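PDB 3DMC: NTF2-like Protein from Anabaena variabilis ATCC 29413, which is of unknown function but has the NTF2-like, SnoaL-type fold, in which a curved sheet and helices commonly enclose a pocket. Local coordinates for residues A[32-37]-A[59-64]; A[79-84]-A[93-98]; A[109-114]-A[123-128]. All blocks are in the same frame, centred on the assembly; numbering follows the deposited sequence. Where two conformers were deposited one is given.

Interaction 1: A[32-37]-A[59-64]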
# COMPACT_ATOMS: atom_id res chain seq x y z
N LYS A 32 -16.54 0.46 17.33
CA LYS A 32 -16.16 -0.95 17.36
C LYS A 32 -14.71 -1.07 16.89
O LYS A 32 -13.92 -1.82 17.45
CB LYS A 32 -17.11 -1.83 16.53
CG LYS A 32 -18.44 -2.05 17.25
CD LYS A 32 -19.12 -3.30 16.77
CE LYS A 32 -20.46 -3.52 17.49
NZ LYS A 32 -20.28 -3.80 18.94
N PHE A 33 -14.38 -0.29 15.85
CA PHE A 33 -13.00 -0.24 15.35
C PHE A 33 -12.06 0.34 16.43
O PHE A 33 -11.01 -0.22 16.71
CB PHE A 33 -12.89 0.57 14.04
CG PHE A 33 -11.51 0.57 13.47
CD1 PHE A 33 -10.97 -0.61 12.97
CD2 PHE A 33 -10.76 1.74 13.42
CE1 PHE A 33 -9.69 -0.64 12.43
CE2 PHE A 33 -9.48 1.71 12.89
CZ PHE A 33 -8.95 0.50 12.40
N LEU A 34 -12.47 1.44 17.03
CA LEU A 34 -11.65 2.13 18.04
C LEU A 34 -11.36 1.23 19.23
O LEU A 34 -10.28 1.24 19.81
CB LEU A 34 -12.35 3.41 18.53
CG LEU A 34 -12.43 4.57 17.55
CD1 LEU A 34 -13.36 5.65 18.07
CD2 LEU A 34 -11.03 5.15 17.25
N ASP A 35 -12.36 0.43 19.58
CA ASP A 35 -12.27 -0.43 20.76
C ASP A 35 -11.19 -1.49 20.55
O ASP A 35 -10.69 -2.11 21.50
CB ASP A 35 -13.62 -1.08 21.08
CG ASP A 35 -14.59 -0.13 21.76
OD1 ASP A 35 -14.20 0.99 22.15
OD2 ASP A 35 -15.78 -0.51 21.93
N MSE A 36 -10.83 -1.71 19.29
CA MSE A 36 -9.85 -2.74 18.98
C MSE A 36 -8.46 -2.18 18.88
O MSE A 36 -7.51 -2.92 18.60
CB MSE A 36 -10.18 -3.44 17.67
CG MSE A 36 -11.08 -4.63 17.84
SE MSE A 36 -11.13 -5.34 16.09
CE MSE A 36 -9.46 -6.39 16.09
N LEU A 37 -8.33 -0.88 19.13
CA LEU A 37 -7.02 -0.21 19.03
C LEU A 37 -6.31 -0.15 20.38
O LEU A 37 -6.93 0.08 21.42
CB LEU A 37 -7.17 1.20 18.43
CG LEU A 37 -8.06 1.29 17.19
CD1 LEU A 37 -8.12 2.71 16.62
CD2 LEU A 37 -7.54 0.32 16.12
N ARG A 59 -6.96 11.13 19.11
CA ARG A 59 -6.62 11.67 17.79
C ARG A 59 -7.18 10.75 16.68
O ARG A 59 -7.67 11.20 15.64
CB ARG A 59 -5.12 11.85 17.63
CG ARG A 59 -4.73 12.41 16.29
CD ARG A 59 -5.03 13.88 16.16
NE ARG A 59 -4.27 14.46 15.05
CZ ARG A 59 -4.53 15.63 14.48
NH1 ARG A 59 -5.56 16.37 14.89
NH2 ARG A 59 -3.78 16.04 13.48
N ALA A 60 -7.18 9.45 16.96
CA ALA A 60 -7.74 8.47 15.98
C ALA A 60 -9.23 8.74 15.78
O ALA A 60 -9.73 8.78 14.66
CB ALA A 60 -7.53 7.05 16.47
N LYS A 61 -9.93 8.96 16.88
CA LYS A 61 -11.36 9.28 16.80
C LYS A 61 -11.63 10.54 15.98
O LYS A 61 -12.55 10.61 15.16
CB LYS A 61 -11.98 9.43 18.19
CG LYS A 61 -13.47 9.61 18.09
CD LYS A 61 -14.20 9.31 19.37
CE LYS A 61 -15.71 9.49 19.18
NZ LYS A 61 -16.40 9.89 20.44
N GLU A 62 -10.78 11.53 16.17
CA GLU A 62 -10.93 12.78 15.44
C GLU A 62 -10.83 12.47 13.94
O GLU A 62 -11.65 12.87 13.13
CB GLU A 62 -9.87 13.78 15.84
CG GLU A 62 -9.97 14.15 17.32
CD GLU A 62 -8.89 15.11 17.79
OE1 GLU A 62 -8.04 15.53 16.97
OE2 GLU A 62 -8.91 15.43 18.99
N PHE A 63 -9.77 11.75 13.63
CA PHE A 63 -9.49 11.37 12.23
C PHE A 63 -10.68 10.62 11.58
O PHE A 63 -11.19 10.98 10.47
CB PHE A 63 -8.24 10.49 12.17
CG PHE A 63 -7.99 9.94 10.81
CD1 PHE A 63 -7.68 10.77 9.77
CD2 PHE A 63 -8.10 8.57 10.58
CE1 PHE A 63 -7.44 10.27 8.50
CE2 PHE A 63 -7.89 8.05 9.29
CZ PHE A 63 -7.54 8.92 8.27
N PHE A 64 -11.15 9.58 12.25
CA PHE A 64 -12.19 8.73 11.63
C PHE A 64 -13.52 9.49 11.51
O PHE A 64 -14.27 9.34 10.55
CB PHE A 64 -12.28 7.40 12.37
CG PHE A 64 -11.12 6.50 12.08
CD1 PHE A 64 -10.88 6.08 10.77
CD2 PHE A 64 -10.25 6.10 13.06
CE1 PHE A 64 -9.79 5.25 10.47
CE2 PHE A 64 -9.16 5.28 12.75
CZ PHE A 64 -8.94 4.86 11.45
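A60 turns its CB toward the 32-37 segment and meets two leucines there: CD2 of L34 lies 4.1 Å from A60 CB, and CD1 of L37 approaches the same methyl at 4.4 Å. So small a residue lets L34 CD2 come close to the backbone of helix 57-69, where it is 4.0 Å from the amide N of K61. The closest CA pair, L34 and K61 at 7.3 Å, confirms that little more than one layer of side chains separates the backbones. At K61 only the aliphatic part takes part. CB, CG and CD pass L34 CD1 at about equal range, crossing the leucine nearly at a right angle, while the extended chain carries NZ away from the contact. F63 then backs the next ring: its CD2 sits 3.6 Å above the centre of the F64 ring, covering the face opposite the one that F33 meets. F64, one helical turn after A60, meets F33 in an offset edge-to-face pair. The edge of F33 is directed at the face of F64, with ring planes 84° apart and centroids separated by 5.3 Å; the nearest carbons are F33 CE2 and F64 CZ, 3.5 Å apart. F33 has CG anti to its amide nitrogen (chi1 -177°), which extends the ring toward the longer helix. W30 also stacks with F64. With no hydrogen bond or salt bridge between the segments, their cohesion rests on apolar packing and on the edge-to-face ring pair.

Interaction 2: A[79-84]-A[93-98]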
# COMPACT_ATOMS: atom_id res chain seq x y z
N SER A 79 -14.55 -3.65 -3.70
CA SER A 79 -13.83 -4.93 -3.74
C SER A 79 -12.65 -4.91 -2.80
O SER A 79 -11.97 -3.88 -2.65
CB SER A 79 -13.33 -5.25 -5.15
OG SER A 79 -12.36 -4.31 -5.59
N LEU A 80 -12.43 -6.06 -2.20
CA LEU A 80 -11.19 -6.35 -1.44
C LEU A 80 -10.36 -7.35 -2.25
O LEU A 80 -10.75 -8.53 -2.37
CB LEU A 80 -11.51 -6.91 -0.05
CG LEU A 80 -10.28 -7.28 0.79
CD1 LEU A 80 -9.35 -6.04 1.06
CD2 LEU A 80 -10.72 -7.95 2.10
N ASP A 81 -9.25 -6.87 -2.81
CA ASP A 81 -8.59 -7.55 -3.93
C ASP A 81 -7.41 -8.40 -3.49
O ASP A 81 -7.18 -9.48 -4.03
CB ASP A 81 -8.20 -6.57 -5.04
CG ASP A 81 -9.41 -5.86 -5.61
OD1 ASP A 81 -10.38 -6.55 -5.91
OD2 ASP A 81 -9.41 -4.63 -5.72
N ARG A 82 -6.66 -7.90 -2.52
CA ARG A 82 -5.45 -8.56 -2.05
C ARG A 82 -5.26 -8.32 -0.57
O ARG A 82 -5.37 -7.19 -0.12
CB ARG A 82 -4.23 -8.07 -2.85
CG ARG A 82 -4.32 -8.36 -4.35
CD ARG A 82 -3.13 -7.87 -5.17
NE ARG A 82 -3.10 -8.52 -6.47
CZ ARG A 82 -3.90 -8.21 -7.49
NH1 ARG A 82 -4.80 -7.22 -7.38
NH2 ARG A 82 -3.81 -8.88 -8.63
N VAL A 83 -5.00 -9.40 0.14
CA VAL A 83 -4.69 -9.34 1.56
C VAL A 83 -3.41 -10.12 1.80
O VAL A 83 -3.35 -11.34 1.62
CB VAL A 83 -5.83 -9.96 2.37
CG1 VAL A 83 -5.50 -9.97 3.85
CG2 VAL A 83 -7.13 -9.17 2.13
N THR A 84 -2.40 -9.40 2.25
CA THR A 84 -1.09 -10.00 2.48
C THR A 84 -0.69 -9.82 3.93
O THR A 84 -1.17 -8.92 4.59
CB THR A 84 -0.01 -9.35 1.57
OG1 THR A 84 -0.02 -7.94 1.78
CG2 THR A 84 -0.23 -9.68 0.05
N GLU A 93 -5.53 -4.38 0.20
CA GLU A 93 -5.58 -3.60 -1.01
C GLU A 93 -7.02 -3.70 -1.51
O GLU A 93 -7.52 -4.80 -1.85
CB GLU A 93 -4.63 -4.13 -2.09
CG GLU A 93 -3.16 -4.00 -1.78
CD GLU A 93 -2.30 -4.60 -2.87
OE1 GLU A 93 -2.46 -4.15 -4.04
OE2 GLU A 93 -1.50 -5.51 -2.55
N PHE A 94 -7.65 -2.53 -1.57
CA PHE A 94 -9.08 -2.45 -1.88
C PHE A 94 -9.48 -1.28 -2.81
O PHE A 94 -8.69 -0.37 -3.10
CB PHE A 94 -9.95 -2.50 -0.60
CG PHE A 94 -9.81 -1.29 0.29
CD1 PHE A 94 -8.86 -1.25 1.31
CD2 PHE A 94 -10.64 -0.20 0.12
CE1 PHE A 94 -8.75 -0.13 2.11
CE2 PHE A 94 -10.52 0.91 0.92
CZ PHE A 94 -9.58 0.95 1.92
N ARG A 95 -10.72 -1.35 -3.28
CA ARG A 95 -11.32 -0.30 -4.13
C ARG A 95 -12.55 0.19 -3.41
O ARG A 95 -13.29 -0.62 -2.82
CB ARG A 95 -11.70 -0.86 -5.54
CG ARG A 95 -10.51 -1.28 -6.41
CD ARG A 95 -10.86 -2.17 -7.59
NE ARG A 95 -11.88 -1.50 -8.42
CZ ARG A 95 -13.18 -1.78 -8.39
NH1 ARG A 95 -13.65 -2.75 -7.61
NH2 ARG A 95 -14.04 -1.11 -9.17
N ASP A 96 -12.72 1.52 -3.37
CA ASP A 96 -13.83 2.09 -2.65
C ASP A 96 -14.51 3.20 -3.42
O ASP A 96 -14.03 3.71 -4.46
CB ASP A 96 -13.46 2.49 -1.21
CG ASP A 96 -12.48 3.65 -1.11
OD1 ASP A 96 -12.04 4.20 -2.14
OD2 ASP A 96 -12.15 4.00 0.07
N GLU A 97 -15.69 3.52 -2.93
CA GLU A 97 -16.47 4.63 -3.48
C GLU A 97 -17.55 5.13 -2.57
O GLU A 97 -18.13 4.39 -1.78
CB GLU A 97 -17.08 4.24 -4.80
CG GLU A 97 -18.08 3.16 -4.71
CD GLU A 97 -18.69 2.85 -6.07
OE1 GLU A 97 -18.25 3.47 -7.07
OE2 GLU A 97 -19.60 2.00 -6.13
N GLY A 98 -17.80 6.42 -2.73
CA GLY A 98 -18.89 7.12 -2.02
C GLY A 98 -19.05 8.56 -2.45
O GLY A 98 -18.20 9.10 -3.14
O HOH W 1 -4.91 -5.20 -5.42
O HOH W 2 -1.95 -6.78 -0.05
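S79 OG receives a hydrogen bond from R95 NH1 at 2.9 Å, and the hydroxyl lies only 5° out of the guanidinium plane. The bend of the arginine at chi3 (56°) brings NH1 edge-on to it. S79 OG in turn donates to D81 OD2 at 3.0 Å, on the syn side of the carboxylate, while that same OD2 lies 3.4 Å from R95 CD. Were R95 an alanine, S79 OG would probably lose the N-H it accepts, and D81 OD2 the methylenes packed against it. On the same sheet face as S79 and R95, R82 CB lies 3.8 Å from E93 OE2, and water 1 joins R82 NH1 to E93 OE1. Their stronger polar partners belong to the second subunit: D114 there pairs with R82, while R124, Y126 and S112 there hold the E93 carboxylate, so the face bearing R82 and E93 forms part of the dimer interface. On the opposite face, L80 CD1 packs 4.0 Å from F94 CB. The backbone sets these positions. R95 N bonds S79 O, and E93 N bonds R82 O at 2.8 Å with an N-H...O angle of 174°. E93 O accepts two amides, D81 N at 2.9 Å and R82 N at 3.3 Å. Two residues thus oppose one, and the register shifts by one residue between the L80-F94 and R82-E93 pairs: a classic beta bulge in an antiparallel hairpin at one end of the chain's sheet.

Interaction 3: A[109-114]-A[123-128]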
# COMPACT_ATOMS: atom_id res chain seq x y z
N VAL A 109 -6.97 1.96 -2.58
CA VAL A 109 -6.36 2.19 -1.28
C VAL A 109 -5.66 0.95 -0.79
O VAL A 109 -6.08 -0.16 -1.02
CB VAL A 109 -7.41 2.62 -0.22
CG1 VAL A 109 -6.72 3.12 1.07
CG2 VAL A 109 -8.37 3.68 -0.79
N ALA A 110 -4.56 1.18 -0.08
CA ALA A 110 -3.96 0.14 0.71
C ALA A 110 -3.90 0.63 2.15
O ALA A 110 -3.40 1.69 2.43
CB ALA A 110 -2.57 -0.21 0.21
N VAL A 111 -4.48 -0.14 3.04
CA VAL A 111 -4.30 0.10 4.46
C VAL A 111 -3.60 -1.09 5.09
O VAL A 111 -3.93 -2.25 4.87
CB VAL A 111 -5.60 0.43 5.23
CG1 VAL A 111 -6.32 1.65 4.59
CG2 VAL A 111 -6.52 -0.80 5.36
N SER A 112 -2.62 -0.73 5.91
CA SER A 112 -1.72 -1.65 6.57
C SER A 112 -1.95 -1.55 8.08
O SER A 112 -1.98 -0.45 8.61
CB SER A 112 -0.28 -1.28 6.20
OG SER A 112 0.65 -2.17 6.77
N PHE A 113 -2.20 -2.69 8.71
CA PHE A 113 -2.33 -2.74 10.18
C PHE A 113 -1.15 -3.53 10.78
O PHE A 113 -0.74 -4.57 10.22
CB PHE A 113 -3.60 -3.53 10.63
CG PHE A 113 -4.92 -2.99 10.13
CD1 PHE A 113 -5.09 -1.68 9.78
CD2 PHE A 113 -6.05 -3.82 10.12
CE1 PHE A 113 -6.32 -1.20 9.34
CE2 PHE A 113 -7.26 -3.34 9.70
CZ PHE A 113 -7.41 -2.01 9.32
N ASP A 114 -0.69 -3.12 11.96
CA ASP A 114 0.09 -4.02 12.83
C ASP A 114 -0.83 -4.55 13.90
O ASP A 114 -1.65 -3.81 14.46
CB ASP A 114 1.26 -3.30 13.50
CG ASP A 114 2.43 -3.10 12.59
OD1 ASP A 114 2.31 -3.32 11.37
OD2 ASP A 114 3.51 -2.77 13.11
N TYR A 123 -1.58 1.82 12.08
CA TYR A 123 -2.32 1.94 10.83
C TYR A 123 -1.57 2.85 9.88
O TYR A 123 -1.07 3.88 10.28
CB TYR A 123 -3.69 2.52 11.20
CG TYR A 123 -4.61 3.01 10.10
CD1 TYR A 123 -4.34 4.16 9.35
CD2 TYR A 123 -5.80 2.35 9.87
CE1 TYR A 123 -5.23 4.63 8.38
CE2 TYR A 123 -6.68 2.80 8.91
CZ TYR A 123 -6.42 3.94 8.18
OH TYR A 123 -7.34 4.33 7.23
N ARG A 124 -1.52 2.46 8.61
CA ARG A 124 -0.91 3.25 7.57
C ARG A 124 -1.78 3.15 6.34
O ARG A 124 -2.17 2.03 5.95
CB ARG A 124 0.48 2.74 7.22
CG ARG A 124 1.49 2.83 8.39
CD ARG A 124 2.71 1.89 8.18
NE ARG A 124 2.27 0.50 8.22
CZ ARG A 124 1.99 -0.13 9.34
NH1 ARG A 124 2.20 0.49 10.50
NH2 ARG A 124 1.54 -1.37 9.29
N GLU A 125 -2.10 4.32 5.79
CA GLU A 125 -2.91 4.47 4.59
C GLU A 125 -2.13 5.03 3.41
O GLU A 125 -1.37 6.00 3.51
CB GLU A 125 -4.16 5.31 4.86
CG GLU A 125 -5.06 5.37 3.63
CD GLU A 125 -6.44 5.96 3.85
OE1 GLU A 125 -6.95 5.96 4.99
OE2 GLU A 125 -7.03 6.40 2.83
N TYR A 126 -2.34 4.36 2.27
CA TYR A 126 -1.71 4.73 0.99
C TYR A 126 -2.78 4.87 -0.11
O TYR A 126 -3.73 4.07 -0.17
CB TYR A 126 -0.71 3.65 0.54
CG TYR A 126 0.36 3.25 1.54
CD1 TYR A 126 0.10 2.36 2.59
CD2 TYR A 126 1.66 3.76 1.42
CE1 TYR A 126 1.10 1.97 3.47
CE2 TYR A 126 2.67 3.39 2.34
CZ TYR A 126 2.37 2.49 3.37
OH TYR A 126 3.37 2.11 4.26
N PHE A 127 -2.61 5.87 -0.97
CA PHE A 127 -3.54 6.16 -2.09
C PHE A 127 -3.01 5.53 -3.38
O PHE A 127 -1.85 5.75 -3.73
CB PHE A 127 -3.68 7.68 -2.36
CG PHE A 127 -4.13 8.53 -1.18
CD1 PHE A 127 -4.81 7.98 -0.12
CD2 PHE A 127 -3.93 9.90 -1.20
CE1 PHE A 127 -5.26 8.79 0.96
CE2 PHE A 127 -4.37 10.72 -0.17
CZ PHE A 127 -5.03 10.17 0.92
N GLY A 128 -3.88 4.81 -4.11
CA GLY A 128 -3.51 4.10 -5.33
C GLY A 128 -4.12 4.64 -6.61
O GLY A 128 -3.80 4.17 -7.68
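R124 reaches across to S112 and D114 on strand 103-116, and its side chain can be followed outward from the backbone. CB leaves on the sheet face shared with S112, A110 and Y126. CG stands anti to the carbonyl carbon (chi1 -63°), and a bend at chi3 then turns the guanidinium toward the neighbouring strand. R124 NE passes 3.7 Å from S112 CB. R124 CZ comes next, 3.5 Å from S112 OG. NH1 bonds S122, just before the segment. R124 NH2 carries the contact within the hairpin, donating to S112 OG at 2.8 Å, close to the guanidinium plane. R124 NH2 also donates to D114 OD1 at 3.0 Å. This second bond is a salt bridge of poorer geometry, with an N-H...O angle of 135° and the donor 53° out of the carboxylate plane. R124 and S112 both engage E93 of the second subunit, and D114 OD1 bonds T89, so the arginine joins a polar network that spans the dimer interface. The opposite sheet face is mainly apolar. Y123 CD2 meets the edge of the F113 ring at CE1, 3.6 Å away, as the two side chains run alongside each other. V109 CG1 lies 3.8 Å from E125 CG, and Y123 OH donates to E125 OE1 at 2.8 Å. Paired backbone bonds at A110-Y126 and S112-R124, separated by the non-hydrogen-bonded V111-E125 pair, give the regular ladder of an antiparallel beta hairpin, here within the curved sheet of the NTF2-like fold.

In the fold
From the N terminus, the chain first closes a loop at interaction 1, where 21 residues that include strands 41-45 and 52-55 separate segments 32-37 and 59-64. Interactions 2 and 3 follow in series, each closing a beta hairpin across eight intervening residues; none nests within or crosses another. Strands 89-100 and 103-116 are neighbours, so the two hairpins join into one sheet, with F94 N and V109 O 2.9 Å apart in a probable hydrogen bond. Interaction 1 touches interaction 3 through F64 with Y123 and F33 with F113, tying the helices to the sheet. It stays about 10 Å from interaction 2 at the nearest atoms. Both hairpins also meet the second subunit.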